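MlnE (Bacillus amyloliquefaciens subsp. plantarum, PDB 5D2E) probably reduces beta-keto groups of the growing chain with NADPH, as the N-terminal B-type ketoreductase part of a larger macrolactin polyketide synthase protein. Local coordinates at residues C241-E246 and Y250-L255; Y175-A180 and I187-E192. All coordinates share one frame; numbering follows the deposited sequence.

Interaction 1 of 2, residues C241-E246 and Y250-L255; sequences CFTCYE and YYKRQL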
loop_
_atom_site.group_PDB
_atom_site.type_symbol
_atom_site.label_atom_id
_atom_site.label_comp_id
_atom_site.label_asym_id
_atom_site.label_seq_id
_atom_site.Cartn_x
_atom_site.Cartn_y
_atom_site.Cartn_z
ATOM N N CYS A 241 -12.691 -0.422 7.178
ATOM C CA CYS A 241 -11.451 -0.730 7.947
ATOM C C CYS A 241 -10.878 0.442 8.773
ATOM O O CYS A 241 -10.536 0.250 9.906
ATOM C CB CYS A 241 -10.317 -1.302 7.043
ATOM S SG CYS A 241 -8.869 -1.990 7.938
ATOM N N PHE A 242 -10.750 1.634 8.181
ATOM C CA PHE A 242 -9.780 2.569 8.622
ATOM C C PHE A 242 -10.420 3.868 9.070
ATOM O O PHE A 242 -11.338 4.375 8.436
ATOM C CB PHE A 242 -8.709 2.795 7.499
ATOM C CG PHE A 242 -7.759 3.898 7.780
ATOM C CD1 PHE A 242 -6.733 3.735 8.703
ATOM C CD2 PHE A 242 -7.907 5.150 7.172
ATOM C CE1 PHE A 242 -5.892 4.800 9.022
ATOM C CE2 PHE A 242 -7.028 6.192 7.461
ATOM C CZ PHE A 242 -6.035 6.014 8.393
ATOM N N THR A 243 -9.883 4.438 10.154
ATOM C CA THR A 243 -10.264 5.786 10.597
ATOM C C THR A 243 -9.016 6.543 10.989
ATOM O O THR A 243 -8.122 5.981 11.654
ATOM C CB THR A 243 -11.220 5.703 11.779
ATOM O OG1 THR A 243 -12.309 4.856 11.465
ATOM C CG2 THR A 243 -11.775 7.030 12.172
ATOM N N CYS A 244 -8.955 7.835 10.649
ATOM C CA CYS A 244 -7.892 8.671 11.171
ATOM C C CYS A 244 -8.495 9.562 12.244
ATOM O O CYS A 244 -9.467 10.306 11.972
ATOM C CB CYS A 244 -7.280 9.500 10.079
ATOM S SG CYS A 244 -6.013 10.661 10.712
ATOM N N TYR A 245 -7.951 9.448 13.459
ATOM C CA TYR A 245 -8.408 10.195 14.618
ATOM C C TYR A 245 -7.479 11.309 14.958
ATOM O O TYR A 245 -6.266 11.131 15.003
ATOM C CB TYR A 245 -8.482 9.269 15.839
ATOM C CG TYR A 245 -9.580 8.247 15.761
ATOM C CD1 TYR A 245 -10.877 8.530 16.167
ATOM C CD2 TYR A 245 -9.320 6.977 15.257
ATOM C CE1 TYR A 245 -11.894 7.581 16.045
ATOM C CE2 TYR A 245 -10.330 6.017 15.148
ATOM C CZ TYR A 245 -11.595 6.333 15.545
ATOM O OH TYR A 245 -12.520 5.374 15.446
ATOM N N GLU A 246 -8.041 12.501 15.111
ATOM C CA GLU A 246 -7.345 13.568 15.825
ATOM C C GLU A 246 -8.021 13.586 17.181
ATOM O O GLU A 246 -9.087 13.001 17.343
ATOM C CB GLU A 246 -7.544 14.908 15.090
ATOM C CG GLU A 246 -6.821 14.965 13.760
ATOM C CD GLU A 246 -7.145 16.162 12.902
ATOM O OE1 GLU A 246 -7.780 17.075 13.421
ATOM O OE2 GLU A 246 -6.709 16.164 11.744
ATOM N N TYR A 250 -12.502 13.093 13.652
ATOM C CA TYR A 250 -12.018 11.944 12.964
ATOM C C TYR A 250 -12.529 11.934 11.532
ATOM O O TYR A 250 -13.531 12.592 11.186
ATOM C CB TYR A 250 -12.350 10.655 13.702
ATOM C CG TYR A 250 -13.827 10.282 13.793
ATOM C CD1 TYR A 250 -14.610 10.745 14.841
ATOM C CD2 TYR A 250 -14.425 9.514 12.805
ATOM C CE1 TYR A 250 -15.951 10.409 14.917
ATOM C CE2 TYR A 250 -15.769 9.188 12.855
ATOM C CZ TYR A 250 -16.515 9.640 13.935
ATOM O OH TYR A 250 -17.834 9.314 14.010
ATOM N N TYR A 251 -11.837 11.184 10.696
ATOM C CA TYR A 251 -12.240 11.100 9.307
ATOM C C TYR A 251 -12.020 9.718 8.692
ATOM O O TYR A 251 -11.097 8.953 9.076
ATOM C CB TYR A 251 -11.665 12.266 8.475
ATOM C CG TYR A 251 -10.359 12.810 8.920
ATOM C CD1 TYR A 251 -10.249 13.741 9.946
ATOM C CD2 TYR A 251 -9.177 12.389 8.293
ATOM C CE1 TYR A 251 -8.996 14.200 10.397
ATOM C CE2 TYR A 251 -7.881 12.848 8.715
ATOM C CZ TYR A 251 -7.789 13.750 9.774
ATOM O OH TYR A 251 -6.489 14.143 10.127
ATOM N N LYS A 252 -12.937 9.396 7.783
ATOM C CA LYS A 252 -12.939 8.179 7.061
ATOM C C LYS A 252 -12.939 8.468 5.562
ATOM O O LYS A 252 -13.336 9.543 5.134
ATOM C CB LYS A 252 -14.229 7.447 7.386
ATOM C CG LYS A 252 -14.290 6.832 8.766
ATOM C CD LYS A 252 -15.382 5.774 8.753
ATOM C CE LYS A 252 -15.251 4.815 9.903
ATOM N NZ LYS A 252 -15.379 5.609 11.153
ATOM N N ARG A 253 -12.531 7.477 4.790
ATOM C CA ARG A 253 -12.338 7.678 3.378
ATOM C C ARG A 253 -12.936 6.543 2.549
ATOM O O ARG A 253 -12.950 5.390 2.990
ATOM C CB ARG A 253 -10.881 7.846 3.007
ATOM C CG ARG A 253 -10.096 6.567 3.111
ATOM C CD ARG A 253 -8.672 6.693 2.645
ATOM N NE ARG A 253 -7.824 5.702 3.293
ATOM C CZ ARG A 253 -6.507 5.817 3.428
ATOM N NH1 ARG A 253 -5.848 6.866 2.923
ATOM N NH2 ARG A 253 -5.843 4.892 4.095
ATOM N N GLN A 254 -13.344 6.883 1.327
ATOM C CA GLN A 254 -13.761 5.853 0.368
ATOM C C GLN A 254 -13.535 6.328 -1.039
ATOM O O GLN A 254 -13.473 7.524 -1.275
ATOM C CB GLN A 254 -15.224 5.469 0.591
ATOM C CG GLN A 254 -16.225 6.452 0.026
ATOM C CD GLN A 254 -17.634 6.062 0.357
ATOM O OE1 GLN A 254 -18.374 6.842 0.952
ATOM N NE2 GLN A 254 -18.004 4.830 0.013
ATOM N N LEU A 255 -13.380 5.384 -1.968
ATOM C CA LEU A 255 -13.167 5.693 -3.367
ATOM C C LEU A 255 -14.449 6.176 -3.967
ATOM O O LEU A 255 -15.468 5.629 -3.706
ATOM C CB LEU A 255 -12.722 4.461 -4.132
ATOM C CG LEU A 255 -11.239 4.111 -3.963
ATOM C CD1 LEU A 255 -11.013 2.811 -4.753
ATOM C CD2 LEU A 255 -10.292 5.197 -4.446
HETATM O O HOH W 1 -11.427 4.993 5.691
HETATM O O HOH W 2 -14.655 4.769 13.734
#
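C244 and Y251 face each other as an antiparallel hydrogen-bonded pair: C244 N gives a bond of 2.9 Å to Y251 O, and Y251 N returns one of 2.8 Å to C244 O. Y245 and Y250 form the non-hydrogen-bonded pair that follows. Where the backbones diverge, water 1 takes over, donating to F242 O and accepting from R253 N. This pairing belongs to the beta hairpin of strands 242-245 and 249-257, whose first strand pairs in parallel with 205-214 and whose second pairs antiparallel with 35-46.

Among the side-chain polar contacts, Y251 OH gives a 2.6 Å bond to E246 OE2 on its anti side, with ring and carboxylate planes almost perpendicular (85°). Water 2 joins Y245 OH to K252 NZ, and E232 also binds Y245 OH.

The aromatic contacts sit on both sides of the hairpin. C244 SG, anti to the backbone N (chi1 176°), lies 3.5 Å from Y251 CE2, an oblique sulfur-aromatic contact. Y245 and Y250 run side by side on the other face, their ring planes 38° apart, with Y245 CD1 3.6 Å from Y250 CB. R253 sets one face of its guanidinium over F242 CE2, while its NH2 is salt-bridged to E192.

Interaction 2 of 2, residues Y175-A180 and I187-E192; sequences YLYENA and IYNAVE
Y175 and Y177, two residues apart on strand 171-180, both point at helix 186-201, and Y188 and V191 answer them from the helix. This is the strand-to-helix half of a beta-alpha-beta unit, completed by strand 205-214, in a Rossmann-like region of the ketoreductase. The helix runs back over the strand, the two short axes coming within 9.0 Å.

V191 covers one face of the Y175 ring, with CG1 3.6 Å from the ring centroid in a CH-pi contact, while CG2 sits beside the hydroxyl. With CG anti to the backbone N (chi1 161°), the Y175 ring extends toward the helix and carries OH to Y188 O, which it meets at 2.9 Å. The donor is tilted 24° from the carbonyl plane, and the C=O···O angle of 108° shows that it comes in from the flank of the carbonyl. The same oxygen also accepts a weak backbone bond from V191 N.

One face of the Y177 ring takes Y188 CB, 3.9 Å from the ring centroid in a second CH-pi contact, and the backbone N of N189 lies over the same face. At the end of that ring, N189 ND2 makes a straight but weak bond of 3.4 Å to Y177 OH. Y188 itself slides past Y177 in the opposite direction.

Further out, helix 141-164 touches Y188 and V191 through Q147, K150 and L155, and F423 of helix 419-437 reaches V191. Y177 OH also has a weak hydrogen bond with E211 OE1, on strand 205-214, and Y188 OH leaves the contact to bond A134 O.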
loop_
_atom_site.group_PDB
_atom_site.type_symbol
_atom_site.label_atom_id
_atom_site.label_comp_id
_atom_site.label_asym_id
_atom_site.label_seq_id
_atom_site.Cartn_x
_atom_site.Cartn_y
_atom_site.Cartn_z
ATOM N N TYR A 175 -5.853 -2.349 15.251
ATOM C CA TYR A 175 -4.501 -1.974 15.014
ATOM C C TYR A 175 -4.414 -0.457 15.092
ATOM O O TYR A 175 -5.140 0.224 14.414
ATOM C CB TYR A 175 -4.077 -2.481 13.650
ATOM C CG TYR A 175 -2.878 -1.808 13.084
ATOM C CD1 TYR A 175 -1.595 -2.062 13.550
ATOM C CD2 TYR A 175 -3.030 -0.843 12.079
ATOM C CE1 TYR A 175 -0.504 -1.351 13.034
ATOM C CE2 TYR A 175 -1.940 -0.151 11.569
ATOM C CZ TYR A 175 -0.699 -0.407 12.035
ATOM O OH TYR A 175 0.333 0.304 11.416
ATOM N N LEU A 176 -3.485 0.047 15.927
ATOM C CA LEU A 176 -3.239 1.457 16.165
ATOM C C LEU A 176 -1.828 1.847 15.824
ATOM O O LEU A 176 -0.903 1.112 16.067
ATOM C CB LEU A 176 -3.443 1.825 17.648
ATOM C CG LEU A 176 -4.687 1.265 18.320
ATOM C CD1 LEU A 176 -4.761 1.511 19.825
ATOM C CD2 LEU A 176 -5.877 1.853 17.631
ATOM N N TYR A 177 -1.692 3.041 15.254
ATOM C CA TYR A 177 -0.413 3.645 15.038
ATOM C C TYR A 177 -0.504 5.155 15.268
ATOM O O TYR A 177 -1.559 5.748 15.095
ATOM C CB TYR A 177 0.145 3.410 13.648
ATOM C CG TYR A 177 -0.579 4.003 12.493
ATOM C CD1 TYR A 177 -1.688 3.358 11.943
ATOM C CD2 TYR A 177 -0.165 5.229 11.922
ATOM C CE1 TYR A 177 -2.347 3.878 10.845
ATOM C CE2 TYR A 177 -0.817 5.746 10.815
ATOM C CZ TYR A 177 -1.916 5.075 10.300
ATOM O OH TYR A 177 -2.589 5.581 9.231
ATOM N N GLU A 178 0.644 5.736 15.596
ATOM C CA GLU A 178 0.741 7.144 15.866
ATOM C C GLU A 178 1.257 7.881 14.647
ATOM O O GLU A 178 2.083 7.383 13.879
ATOM C CB GLU A 178 1.702 7.445 16.984
ATOM C CG GLU A 178 1.276 6.912 18.336
ATOM C CD GLU A 178 2.305 7.254 19.405
ATOM O OE1 GLU A 178 3.422 7.735 19.088
ATOM O OE2 GLU A 178 1.952 7.101 20.543
ATOM N N ASN A 179 0.757 9.094 14.516
ATOM C CA ASN A 179 1.226 10.037 13.512
ATOM C C ASN A 179 1.088 11.443 14.125
ATOM O O ASN A 179 0.599 11.573 15.252
ATOM C CB ASN A 179 0.467 9.881 12.179
ATOM C CG ASN A 179 1.191 10.593 10.976
ATOM O OD1 ASN A 179 2.380 10.894 11.015
ATOM N ND2 ASN A 179 0.465 10.800 9.920
ATOM N N ALA A 180 1.546 12.446 13.383
ATOM C CA ALA A 180 1.411 13.851 13.826
ATOM C C ALA A 180 1.221 14.761 12.610
ATOM O O ALA A 180 1.695 14.459 11.484
ATOM C CB ALA A 180 2.649 14.272 14.586
ATOM N N ILE A 187 4.408 3.334 5.839
ATOM C CA ILE A 187 4.431 1.932 6.258
ATOM C C ILE A 187 3.252 1.625 7.176
ATOM O O ILE A 187 2.392 0.743 6.880
ATOM C CB ILE A 187 5.772 1.562 6.879
ATOM C CG1 ILE A 187 6.828 1.565 5.819
ATOM C CG2 ILE A 187 5.746 0.212 7.557
ATOM C CD1 ILE A 187 8.244 1.309 6.300
ATOM N N TYR A 188 3.087 2.422 8.229
ATOM C CA TYR A 188 2.042 2.067 9.150
ATOM C C TYR A 188 0.650 2.209 8.534
ATOM O O TYR A 188 -0.239 1.417 8.819
ATOM C CB TYR A 188 2.145 2.874 10.433
ATOM C CG TYR A 188 3.372 2.689 11.239
ATOM C CD1 TYR A 188 4.029 1.505 11.269
ATOM C CD2 TYR A 188 3.837 3.698 12.090
ATOM C CE1 TYR A 188 5.150 1.315 12.063
ATOM C CE2 TYR A 188 4.930 3.515 12.890
ATOM C CZ TYR A 188 5.590 2.321 12.912
ATOM O OH TYR A 188 6.685 2.088 13.741
ATOM N N ASN A 189 0.470 3.205 7.662
ATOM C CA ASN A 189 -0.817 3.441 6.992
ATOM C C ASN A 189 -1.181 2.252 6.017
ATOM O O ASN A 189 -2.326 1.848 5.893
ATOM C CB ASN A 189 -0.689 4.769 6.205
ATOM C CG ASN A 189 -1.873 5.031 5.314
ATOM O OD1 ASN A 189 -1.754 4.925 4.090
ATOM N ND2 ASN A 189 -2.989 5.312 5.898
ATOM N N ALA A 190 -0.158 1.631 5.466
ATOM C CA ALA A 190 -0.353 0.502 4.507
ATOM C C ALA A 190 -0.899 -0.772 5.154
ATOM O O ALA A 190 -1.475 -1.635 4.486
ATOM C CB ALA A 190 0.908 0.231 3.717
ATOM N N VAL A 191 -0.783 -0.892 6.469
ATOM C CA VAL A 191 -1.330 -2.036 7.163
ATOM C C VAL A 191 -2.788 -2.282 6.935
ATOM O O VAL A 191 -3.176 -3.422 6.916
ATOM C CB VAL A 191 -1.030 -1.929 8.669
ATOM C CG1 VAL A 191 -1.732 -2.984 9.478
ATOM C CG2 VAL A 191 0.480 -1.954 8.907
ATOM N N GLU A 192 -3.567 -1.238 6.705
ATOM C CA GLU A 192 -4.950 -1.369 6.423
ATOM C C GLU A 192 -5.197 -2.366 5.258
ATOM O O GLU A 192 -6.111 -3.168 5.339
ATOM C CB GLU A 192 -5.539 -0.024 6.039
ATOM C CG GLU A 192 -7.015 -0.090 5.671
ATOM C CD GLU A 192 -7.463 1.062 4.751
ATOM O OE1 GLU A 192 -6.601 1.840 4.256
ATOM O OE2 GLU A 192 -8.690 1.179 4.527
#

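Interaction 2 closes before interaction 1 opens along the chain, yet their centres lie only about 12 Å apart, and strand 205-214 runs between strands 171-180 and 242-245. Helix 186-201 meets the hairpin directly. They are tied by a salt bridge, R253 NH2 to E192 OE1 at 3.1 Å, which draws the guanidinium resting on F242 toward the helix. F242 packs on both halves of interaction 2: its CE1 is 3.4 Å from Y177 OH, and its CB is equally close to E192 OE2. Both contacts lie away from the NADP pocket and belong to the part of the chain ahead of its residues, which fall between 280 and 452.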